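Local coordinates for dicer Related Helicase (Caenorhabditis elegans, PDB 6M6Q), which probably hydrolyses ATP as an RNA-binding helicase of the RIG-I-like receptor subfamily linked to RNA interference, and is represented here by its N-terminal domain, at residues L31-F36 and C122-V127; K53-L58 and L134-E139; F25-R30 and Q185-V190. All coordinates share one frame; numbering follows the deposited sequence.

Interaction 1 of 3, residues L31-F36 and C122-V127; sequences LLKWKF and CFLNTV
Leu124 divides its two methyls between neighbouring parts of the 31-36 segment, a worked example of how one branched side chain can serve several partners in a helical core. The apolar contacts come first. CD2 of Leu124 sits at the edge of the Phe36 ring, 3.7 Å from Phe36 CD2. The other branch turns to the preceding residues: Leu124 CD1 is 3.8 Å from Trp34 CZ3, near the backbone carbonyl of Lys33, and 4.2 Å from Lys33 CD. The Lys33 chain runs extended beyond CG, and its CE lies over one face of the Trp34 indole, toward the rim.

Aromatic packing forms the second group. The Phe36 and Phe123 rings are nearly parallel, at 12°, but slid so far apart that they barely overlap, with centroids separated by 5.9 Å; Phe36 CE2 and Phe123 CE2 are 3.8 Å apart. Val127 CG2 serves both rings, standing at the edge of Phe36 and over the centre of one Phe123 face.

Around this buried junction of helices 33-42 and 94-127, Phe123 meets Phe55 edge-to-face and Trp34 reaches Leu266 of helix 262-271, while Leu31 touches Leu270 of the same helix.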
loop_
_atom_site.group_PDB
_atom_site.type_symbol
_atom_site.label_atom_id
_atom_site.label_comp_id
_atom_site.label_asym_id
_atom_site.label_seq_id
_atom_site.Cartn_x
_atom_site.Cartn_y
_atom_site.Cartn_z
ATOM N N LEU B 31 -14.593 1.333 -0.599
ATOM C CA LEU B 31 -14.980 1.882 0.740
ATOM C C LEU B 31 -16.044 0.963 1.377
ATOM O O LEU B 31 -16.206 1.028 2.623
ATOM C CB LEU B 31 -15.469 3.332 0.602
ATOM C CG LEU B 31 -14.422 4.339 0.099
ATOM C CD1 LEU B 31 -15.072 5.615 -0.409
ATOM C CD2 LEU B 31 -13.422 4.675 1.178
ATOM N N LEU B 32 -16.631 0.044 0.589
ATOM C CA LEU B 32 -17.588 -1.014 1.064
ATOM C C LEU B 32 -16.899 -2.388 1.158
ATOM O O LEU B 32 -17.620 -3.391 1.264
ATOM C CB LEU B 32 -18.778 -1.126 0.092
ATOM C CG LEU B 32 -19.814 -0.014 0.137
ATOM C CD1 LEU B 32 -20.687 -0.063 -1.106
ATOM C CD2 LEU B 32 -20.662 -0.125 1.384
ATOM N N LYS B 33 -15.574 -2.455 1.065
ATOM C CA LYS B 33 -14.835 -3.745 1.008
ATOM C C LYS B 33 -15.118 -4.590 2.268
ATOM O O LYS B 33 -15.140 -5.807 2.134
ATOM C CB LYS B 33 -13.340 -3.501 0.791
ATOM C CG LYS B 33 -12.548 -2.980 1.984
ATOM C CD LYS B 33 -11.056 -2.977 1.696
ATOM C CE LYS B 33 -10.210 -3.147 2.920
ATOM N NZ LYS B 33 -8.834 -2.664 2.677
ATOM N N TRP B 34 -15.322 -3.979 3.443
ATOM C CA TRP B 34 -15.568 -4.728 4.711
ATOM C C TRP B 34 -17.000 -5.251 4.724
ATOM O O TRP B 34 -17.213 -6.388 5.247
ATOM C CB TRP B 34 -15.253 -3.883 5.951
ATOM C CG TRP B 34 -13.793 -3.558 6.098
ATOM C CD1 TRP B 34 -13.239 -2.318 6.249
ATOM C CD2 TRP B 34 -12.690 -4.487 6.073
ATOM N NE1 TRP B 34 -11.872 -2.411 6.323
ATOM C CE2 TRP B 34 -11.509 -3.729 6.214
ATOM C CE3 TRP B 34 -12.584 -5.881 5.965
ATOM C CZ2 TRP B 34 -10.246 -4.318 6.248
ATOM C CZ3 TRP B 34 -11.334 -6.461 5.984
ATOM C CH2 TRP B 34 -10.181 -5.686 6.116
ATOM N N LYS B 35 -17.932 -4.495 4.127
ATOM C CA LYS B 35 -19.353 -4.894 3.992
ATOM C C LYS B 35 -19.448 -6.000 2.946
ATOM O O LYS B 35 -20.268 -6.908 3.138
ATOM C CB LYS B 35 -20.238 -3.692 3.650
ATOM C CG LYS B 35 -21.727 -4.001 3.425
ATOM C CD LYS B 35 -22.400 -4.698 4.598
ATOM C CE LYS B 35 -23.861 -5.037 4.381
ATOM N NZ LYS B 35 -24.305 -6.055 5.369
ATOM N N PHE B 36 -18.581 -5.972 1.931
ATOM C CA PHE B 36 -18.508 -7.005 0.865
ATOM C C PHE B 36 -17.989 -8.309 1.463
ATOM O O PHE B 36 -18.601 -9.352 1.201
ATOM C CB PHE B 36 -17.627 -6.538 -0.288
ATOM C CG PHE B 36 -17.199 -7.638 -1.222
ATOM C CD1 PHE B 36 -18.125 -8.302 -2.011
ATOM C CD2 PHE B 36 -15.863 -7.995 -1.328
ATOM C CE1 PHE B 36 -17.726 -9.317 -2.864
ATOM C CE2 PHE B 36 -15.466 -9.001 -2.186
ATOM C CZ PHE B 36 -16.396 -9.657 -2.953
ATOM N N CYS B 122 -5.778 -10.916 1.967
ATOM C CA CYS B 122 -5.287 -11.708 0.808
ATOM C C CYS B 122 -6.420 -11.890 -0.207
ATOM O O CYS B 122 -6.142 -11.817 -1.410
ATOM C CB CYS B 122 -4.739 -13.065 1.222
ATOM S SG CYS B 122 -4.241 -14.077 -0.197
ATOM N N PHE B 123 -7.643 -12.095 0.258
ATOM C CA PHE B 123 -8.823 -12.268 -0.630
ATOM C C PHE B 123 -9.161 -10.922 -1.282
ATOM O O PHE B 123 -9.144 -10.836 -2.525
ATOM C CB PHE B 123 -10.002 -12.834 0.144
ATOM C CG PHE B 123 -11.332 -12.723 -0.548
ATOM C CD1 PHE B 123 -11.635 -13.517 -1.635
ATOM C CD2 PHE B 123 -12.309 -11.889 -0.052
ATOM C CE1 PHE B 123 -12.896 -13.492 -2.202
ATOM C CE2 PHE B 123 -13.573 -11.864 -0.618
ATOM C CZ PHE B 123 -13.860 -12.656 -1.704
ATOM N N LEU B 124 -9.416 -9.904 -0.454
ATOM C CA LEU B 124 -9.920 -8.576 -0.878
ATOM C C LEU B 124 -8.922 -7.917 -1.846
ATOM O O LEU B 124 -9.382 -7.381 -2.856
ATOM C CB LEU B 124 -10.174 -7.704 0.362
ATOM C CG LEU B 124 -11.365 -8.120 1.227
ATOM C CD1 LEU B 124 -11.679 -7.058 2.280
ATOM C CD2 LEU B 124 -12.594 -8.387 0.376
ATOM N N ASN B 125 -7.620 -7.976 -1.567
ATOM C CA ASN B 125 -6.580 -7.300 -2.392
ATOM C C ASN B 125 -6.406 -8.016 -3.742
ATOM O O ASN B 125 -5.817 -7.410 -4.623
ATOM C CB ASN B 125 -5.233 -7.220 -1.688
ATOM C CG ASN B 125 -5.253 -6.314 -0.480
ATOM O OD1 ASN B 125 -6.108 -5.428 -0.359
ATOM N ND2 ASN B 125 -4.309 -6.520 0.416
ATOM N N THR B 126 -6.826 -9.275 -3.856
ATOM C CA THR B 126 -6.757 -10.076 -5.100
ATOM C C THR B 126 -7.970 -9.754 -5.993
ATOM O O THR B 126 -7.756 -9.483 -7.190
ATOM C CB THR B 126 -6.650 -11.578 -4.792
ATOM O OG1 THR B 126 -5.508 -11.812 -3.973
ATOM C CG2 THR B 126 -6.508 -12.420 -6.034
ATOM N N VAL B 127 -9.183 -9.756 -5.428
ATOM C CA VAL B 127 -10.465 -9.711 -6.189
ATOM C C VAL B 127 -10.871 -8.258 -6.491
ATOM O O VAL B 127 -11.500 -8.056 -7.488
ATOM C CB VAL B 127 -11.601 -10.450 -5.460
ATOM C CG1 VAL B 127 -11.260 -11.883 -5.196
ATOM C CG2 VAL B 127 -11.995 -9.758 -4.179
#

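Interaction 2 of 3, residues K53-L58 and L134-E139; sequences KLFESL and LRIADE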
loop_
_atom_site.group_PDB
_atom_site.type_symbol
_atom_site.label_atom_id
_atom_site.label_comp_id
_atom_site.label_asym_id
_atom_site.label_seq_id
_atom_site.Cartn_x
_atom_site.Cartn_y
_atom_site.Cartn_z
ATOM N N LYS B 53 -16.684 -18.843 -3.466
ATOM C CA LYS B 53 -16.354 -19.828 -4.534
ATOM C C LYS B 53 -16.405 -19.147 -5.912
ATOM O O LYS B 53 -15.672 -19.598 -6.806
ATOM C CB LYS B 53 -17.289 -21.035 -4.484
ATOM C CG LYS B 53 -16.666 -22.330 -4.979
ATOM C CD LYS B 53 -17.659 -23.442 -5.189
ATOM C CE LYS B 53 -16.994 -24.749 -5.560
ATOM N NZ LYS B 53 -16.220 -24.629 -6.820
ATOM N N LEU B 54 -17.216 -18.089 -6.064
ATOM C CA LEU B 54 -17.377 -17.339 -7.344
ATOM C C LEU B 54 -16.051 -16.657 -7.739
ATOM O O LEU B 54 -16.016 -16.071 -8.837
ATOM C CB LEU B 54 -18.485 -16.285 -7.201
ATOM C CG LEU B 54 -19.896 -16.811 -6.953
ATOM C CD1 LEU B 54 -20.752 -15.752 -6.253
ATOM C CD2 LEU B 54 -20.548 -17.253 -8.256
ATOM N N PHE B 55 -15.021 -16.691 -6.877
ATOM C CA PHE B 55 -13.738 -15.960 -7.081
ATOM C C PHE B 55 -12.580 -16.951 -7.290
ATOM O O PHE B 55 -11.417 -16.502 -7.386
ATOM C CB PHE B 55 -13.475 -15.012 -5.906
ATOM C CG PHE B 55 -14.546 -13.972 -5.686
ATOM C CD1 PHE B 55 -15.624 -14.228 -4.855
ATOM C CD2 PHE B 55 -14.480 -12.740 -6.313
ATOM C CE1 PHE B 55 -16.620 -13.283 -4.673
ATOM C CE2 PHE B 55 -15.474 -11.793 -6.125
ATOM C CZ PHE B 55 -16.545 -12.071 -5.310
ATOM N N GLU B 56 -12.888 -18.246 -7.421
ATOM C CA GLU B 56 -11.862 -19.330 -7.450
ATOM C C GLU B 56 -10.953 -19.186 -8.691
ATOM O O GLU B 56 -9.771 -19.571 -8.588
ATOM C CB GLU B 56 -12.514 -20.711 -7.333
ATOM C CG GLU B 56 -13.390 -21.101 -8.509
ATOM C CD GLU B 56 -14.251 -22.335 -8.250
ATOM O OE1 GLU B 56 -15.274 -22.511 -8.962
ATOM O OE2 GLU B 56 -13.909 -23.120 -7.322
ATOM N N SER B 57 -11.446 -18.584 -9.779
ATOM C CA SER B 57 -10.708 -18.384 -11.059
ATOM C C SER B 57 -9.546 -17.394 -10.875
ATOM O O SER B 57 -8.610 -17.404 -11.733
ATOM C CB SER B 57 -11.631 -17.923 -12.136
ATOM O OG SER B 57 -12.649 -17.087 -11.605
ATOM N N LEU B 58 -9.586 -16.583 -9.806
ATOM C CA LEU B 58 -8.634 -15.463 -9.563
ATOM C C LEU B 58 -7.475 -15.919 -8.669
ATOM O O LEU B 58 -6.572 -15.103 -8.428
ATOM C CB LEU B 58 -9.384 -14.298 -8.918
ATOM C CG LEU B 58 -10.367 -13.570 -9.827
ATOM C CD1 LEU B 58 -11.445 -12.907 -9.003
ATOM C CD2 LEU B 58 -9.649 -12.550 -10.709
ATOM N N LEU B 134 -13.859 -7.354 -9.862
ATOM C CA LEU B 134 -14.795 -6.261 -9.499
ATOM C C LEU B 134 -16.156 -6.512 -10.140
ATOM O O LEU B 134 -17.165 -6.222 -9.500
ATOM C CB LEU B 134 -14.218 -4.928 -9.947
ATOM C CG LEU B 134 -13.621 -4.098 -8.826
ATOM C CD1 LEU B 134 -12.680 -3.058 -9.388
ATOM C CD2 LEU B 134 -14.718 -3.449 -7.997
ATOM N N ARG B 135 -16.171 -7.040 -11.355
ATOM C CA ARG B 135 -17.411 -7.432 -12.063
ATOM C C ARG B 135 -18.181 -8.395 -11.169
ATOM O O ARG B 135 -19.387 -8.171 -10.968
ATOM C CB ARG B 135 -17.087 -8.055 -13.428
ATOM C CG ARG B 135 -16.601 -7.057 -14.469
ATOM C CD ARG B 135 -17.749 -6.324 -15.104
ATOM N NE ARG B 135 -17.309 -5.247 -15.972
ATOM C CZ ARG B 135 -18.106 -4.295 -16.446
ATOM N NH1 ARG B 135 -17.615 -3.367 -17.250
ATOM N NH2 ARG B 135 -19.397 -4.287 -16.135
ATOM N N ILE B 136 -17.506 -9.416 -10.647
ATOM C CA ILE B 136 -18.154 -10.464 -9.818
ATOM C C ILE B 136 -18.656 -9.801 -8.539
ATOM O O ILE B 136 -19.818 -10.089 -8.137
ATOM C CB ILE B 136 -17.206 -11.636 -9.541
ATOM C CG1 ILE B 136 -16.657 -12.224 -10.843
ATOM C CG2 ILE B 136 -17.914 -12.689 -8.701
ATOM C CD1 ILE B 136 -15.614 -13.292 -10.647
ATOM N N ALA B 137 -17.839 -8.924 -7.945
ATOM C CA ALA B 137 -18.149 -8.236 -6.675
ATOM C C ALA B 137 -19.348 -7.309 -6.880
ATOM O O ALA B 137 -20.183 -7.233 -5.972
ATOM C CB ALA B 137 -16.945 -7.489 -6.180
ATOM N N ASP B 138 -19.429 -6.644 -8.040
ATOM C CA ASP B 138 -20.534 -5.701 -8.388
ATOM C C ASP B 138 -21.846 -6.486 -8.369
ATOM O O ASP B 138 -22.761 -6.075 -7.661
ATOM C CB ASP B 138 -20.285 -5.015 -9.739
ATOM C CG ASP B 138 -21.059 -3.717 -9.963
ATOM O OD1 ASP B 138 -21.320 -3.008 -8.965
ATOM O OD2 ASP B 138 -21.378 -3.410 -11.153
ATOM N N GLU B 139 -21.881 -7.628 -9.049
ATOM C CA GLU B 139 -23.083 -8.492 -9.160
ATOM C C GLU B 139 -23.438 -9.083 -7.785
ATOM O O GLU B 139 -24.636 -9.268 -7.532
ATOM C CB GLU B 139 -22.881 -9.596 -10.202
ATOM C CG GLU B 139 -24.182 -10.299 -10.557
ATOM C CD GLU B 139 -24.103 -11.358 -11.629
ATOM O OE1 GLU B 139 -23.134 -11.318 -12.420
ATOM O OE2 GLU B 139 -25.023 -12.224 -11.674
#
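Ile136 pushes its branched side chain against the turns of the 53-58 segment, and the tight part of the contact is gathered around that one residue. Its CG2 methyl lies over a face of the Phe55 ring as a CH-pi contact, 4.0 Å from the ring centroid and 27° off the normal. Phe55 CE2 and CZ are each 3.7 Å from Ile136 CG2. The same methyl also meets Leu54, whose CB is 3.9 Å from Ile136 CG2. CG1 of Ile136 lies beside the backbone N (chi1 -55°), and the CD1 it carries extends to the Leu54 carbonyl oxygen. Ala137 completes this inner side, its backbone N lying near Phe55 CE2.

The looser side begins at Leu58, where CD1 is 4.5 Å from Ile136 CD1, a glancing touch. Leu54 is exposed, and on the solvent side of its segment Lys53 NZ forms a salt bridge with Glu56 OE2 at 2.8 Å, linking successive 3-10 turns and taking no part in the contact with 134-139.

Phe55 also packs on Val127 of helix 94-127. A 3-10 segment of an interhelical connection is thereby docked onto two consecutive helices of an all-helical domain, consistent with the CARD-bearing N-terminal region of RIG-I-like receptors.

Interaction 3 of 3, residues F25-R30 and Q185-V190; sequences FPAYFR and QKLDRV
Arg30 grips the carboxylate of Asp188 side-on, and the pair illustrates how a salt bridge can be built into a largely buried helix junction. Its NE donates to Asp188 OD2 at 2.9 Å, and its NH2 donates to Asp188 OD1, also at 2.9 Å. Both bonds are almost straight, and both oxygens lie near the guanidinium plane. The fit is nevertheless not coplanar: the two flat groups are turned 33° apart, and NE meets OD2 from above the carboxylate plane. A bend at chi3 (-64°) turns one guanidinium face to Pro26 O and Ala27 N, which lie toward its rim.

A further hydrogen bond belongs to the start of the second helix. Gln185 N, at the N-cap, donates to the anti lone pair of Asp188 OD1 at 2.8 Å, the backbone half of a capping box. OD1 therefore accepts two bonds, and the arginine together with the helix N-terminus would probably stabilise the carboxylate as an anion.

Apolar packing lies alongside. Ala27 CB is 3.8 Å from Leu187 CD2 and 4.1 Å from Gln185 CB, the one methyl touching both side chains.

Helices 25-29 and 186-190 run nearly parallel here, at 20° with axes 9.3 Å apart. Arg30 NH1 also donates to Leu128 O, and its guanidinium makes a cation-pi contact with Phe129, both residues just past helix 94-127; Pro26 and Phe29 pack on helix 131-144.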
loop_
_atom_site.group_PDB
_atom_site.type_symbol
_atom_site.label_atom_id
_atom_site.label_comp_id
_atom_site.label_asym_id
_atom_site.label_seq_id
_atom_site.Cartn_x
_atom_site.Cartn_y
_atom_site.Cartn_z
ATOM N N PHE B 25 -14.872 4.799 -9.946
ATOM C CA PHE B 25 -15.736 3.760 -9.318
ATOM C C PHE B 25 -14.928 2.741 -8.499
ATOM O O PHE B 25 -15.299 2.492 -7.369
ATOM C CB PHE B 25 -16.634 3.037 -10.319
ATOM C CG PHE B 25 -17.344 1.838 -9.730
ATOM C CD1 PHE B 25 -18.388 1.988 -8.828
ATOM C CD2 PHE B 25 -16.940 0.553 -10.041
ATOM C CE1 PHE B 25 -19.025 0.880 -8.279
ATOM C CE2 PHE B 25 -17.593 -0.552 -9.511
ATOM C CZ PHE B 25 -18.627 -0.385 -8.623
ATOM N N PRO B 26 -13.894 2.025 -9.026
ATOM C CA PRO B 26 -13.246 0.957 -8.255
ATOM C C PRO B 26 -12.915 1.346 -6.801
ATOM O O PRO B 26 -13.253 0.602 -5.923
ATOM C CB PRO B 26 -11.953 0.693 -9.047
ATOM C CG PRO B 26 -12.352 0.988 -10.468
ATOM C CD PRO B 26 -13.286 2.182 -10.354
ATOM N N ALA B 27 -12.301 2.516 -6.603
ATOM C CA ALA B 27 -11.840 3.036 -5.292
ATOM C C ALA B 27 -13.043 3.351 -4.408
ATOM O O ALA B 27 -12.973 3.102 -3.193
ATOM C CB ALA B 27 -10.982 4.265 -5.481
ATOM N N TYR B 28 -14.076 3.943 -4.979
ATOM C CA TYR B 28 -15.292 4.311 -4.244
ATOM C C TYR B 28 -15.971 3.023 -3.763
ATOM O O TYR B 28 -16.268 2.923 -2.560
ATOM C CB TYR B 28 -16.201 5.208 -5.083
ATOM C CG TYR B 28 -17.355 5.763 -4.284
ATOM C CD1 TYR B 28 -18.614 5.181 -4.337
ATOM C CD2 TYR B 28 -17.156 6.789 -3.378
ATOM C CE1 TYR B 28 -19.647 5.630 -3.540
ATOM C CE2 TYR B 28 -18.189 7.262 -2.588
ATOM C CZ TYR B 28 -19.436 6.676 -2.666
ATOM O OH TYR B 28 -20.460 7.161 -1.901
ATOM N N PHE B 29 -16.111 2.031 -4.638
ATOM C CA PHE B 29 -16.715 0.713 -4.302
ATOM C C PHE B 29 -15.940 0.063 -3.144
ATOM O O PHE B 29 -16.579 -0.565 -2.297
ATOM C CB PHE B 29 -16.742 -0.212 -5.515
ATOM C CG PHE B 29 -17.351 -1.561 -5.239
ATOM C CD1 PHE B 29 -18.718 -1.750 -5.307
ATOM C CD2 PHE B 29 -16.556 -2.639 -4.872
ATOM C CE1 PHE B 29 -19.279 -2.988 -5.029
ATOM C CE2 PHE B 29 -17.121 -3.876 -4.597
ATOM C CZ PHE B 29 -18.481 -4.051 -4.691
ATOM N N ARG B 30 -14.609 0.227 -3.114
ATOM C CA ARG B 30 -13.692 -0.411 -2.119
ATOM C C ARG B 30 -13.811 0.253 -0.742
ATOM O O ARG B 30 -13.257 -0.304 0.190
ATOM C CB ARG B 30 -12.241 -0.387 -2.616
ATOM C CG ARG B 30 -11.979 -1.394 -3.726
ATOM C CD ARG B 30 -10.522 -1.612 -4.001
ATOM N NE ARG B 30 -9.835 -0.426 -4.492
ATOM C CZ ARG B 30 -9.552 -0.177 -5.783
ATOM N NH1 ARG B 30 -9.947 -1.008 -6.736
ATOM N NH2 ARG B 30 -8.866 0.908 -6.107
ATOM N N GLN B 185 -5.542 3.781 -5.502
ATOM C CA GLN B 185 -5.752 5.242 -5.659
ATOM C C GLN B 185 -5.514 5.939 -4.325
ATOM O O GLN B 185 -5.554 5.260 -3.279
ATOM C CB GLN B 185 -7.157 5.532 -6.188
ATOM C CG GLN B 185 -7.462 4.865 -7.525
ATOM C CD GLN B 185 -6.596 5.386 -8.646
ATOM O OE1 GLN B 185 -6.201 6.554 -8.674
ATOM N NE2 GLN B 185 -6.278 4.511 -9.576
ATOM N N LYS B 186 -5.282 7.248 -4.368
ATOM C CA LYS B 186 -5.113 8.099 -3.168
ATOM C C LYS B 186 -6.202 7.740 -2.141
ATOM O O LYS B 186 -5.866 7.500 -0.995
ATOM C CB LYS B 186 -5.154 9.574 -3.566
ATOM C CG LYS B 186 -3.950 10.374 -3.114
ATOM C CD LYS B 186 -4.161 11.862 -3.146
ATOM C CE LYS B 186 -3.872 12.477 -4.494
ATOM N NZ LYS B 186 -4.327 13.887 -4.550
ATOM N N LEU B 187 -7.450 7.654 -2.585
ATOM C CA LEU B 187 -8.635 7.318 -1.751
ATOM C C LEU B 187 -8.351 6.074 -0.886
ATOM O O LEU B 187 -8.643 6.119 0.343
ATOM C CB LEU B 187 -9.839 7.082 -2.674
ATOM C CG LEU B 187 -11.160 6.829 -1.965
ATOM C CD1 LEU B 187 -11.400 7.866 -0.871
ATOM C CD2 LEU B 187 -12.313 6.808 -2.962
ATOM N N ASP B 188 -7.856 4.996 -1.497
ATOM C CA ASP B 188 -7.592 3.716 -0.800
ATOM C C ASP B 188 -6.554 3.963 0.318
ATOM O O ASP B 188 -6.707 3.366 1.404
ATOM C CB ASP B 188 -7.142 2.618 -1.775
ATOM C CG ASP B 188 -8.090 2.329 -2.935
ATOM O OD1 ASP B 188 -7.721 2.686 -4.106
ATOM O OD2 ASP B 188 -9.142 1.687 -2.693
ATOM N N ARG B 189 -5.562 4.832 0.081
ATOM C CA ARG B 189 -4.470 5.120 1.055
ATOM C C ARG B 189 -5.000 5.973 2.213
ATOM O O ARG B 189 -4.680 5.650 3.369
ATOM C CB ARG B 189 -3.291 5.822 0.381
ATOM C CG ARG B 189 -2.512 4.923 -0.569
ATOM C CD ARG B 189 -1.393 5.643 -1.303
ATOM N NE ARG B 189 -1.203 5.086 -2.633
ATOM C CZ ARG B 189 -1.463 5.718 -3.770
ATOM N NH1 ARG B 189 -1.282 5.094 -4.921
ATOM N NH2 ARG B 189 -1.907 6.965 -3.761
ATOM N N VAL B 190 -5.732 7.039 1.922
ATOM C CA VAL B 190 -6.153 8.024 2.957
ATOM C C VAL B 190 -7.194 7.358 3.869
ATOM O O VAL B 190 -6.975 7.353 5.083
ATOM C CB VAL B 190 -6.670 9.339 2.341
ATOM C CG1 VAL B 190 -6.917 10.394 3.412
ATOM C CG2 VAL B 190 -5.715 9.884 1.297
#

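Overall arrangement
The three contacts form a mutually touching cluster within one all-helical domain. Centres of interactions 1 and 2 lie about 11 Å apart, as do those of 1 and 3, whereas 2 and 3 are about 19 Å apart. Phe36 of interaction 1 packs on Phe55 of interaction 2; Leu31 meets Leu187 of interaction 3. Leu134 of interaction 2 touches Pro26 and Phe29 of interaction 3. In sequence, 25-30 comes first and 185-190 last, so interaction 3 encloses the others, whose segments alternate. Successive helices 94-127 and 131-144 thus pack against N-terminal segments, tying distant stretches of the N-terminal domain into one core.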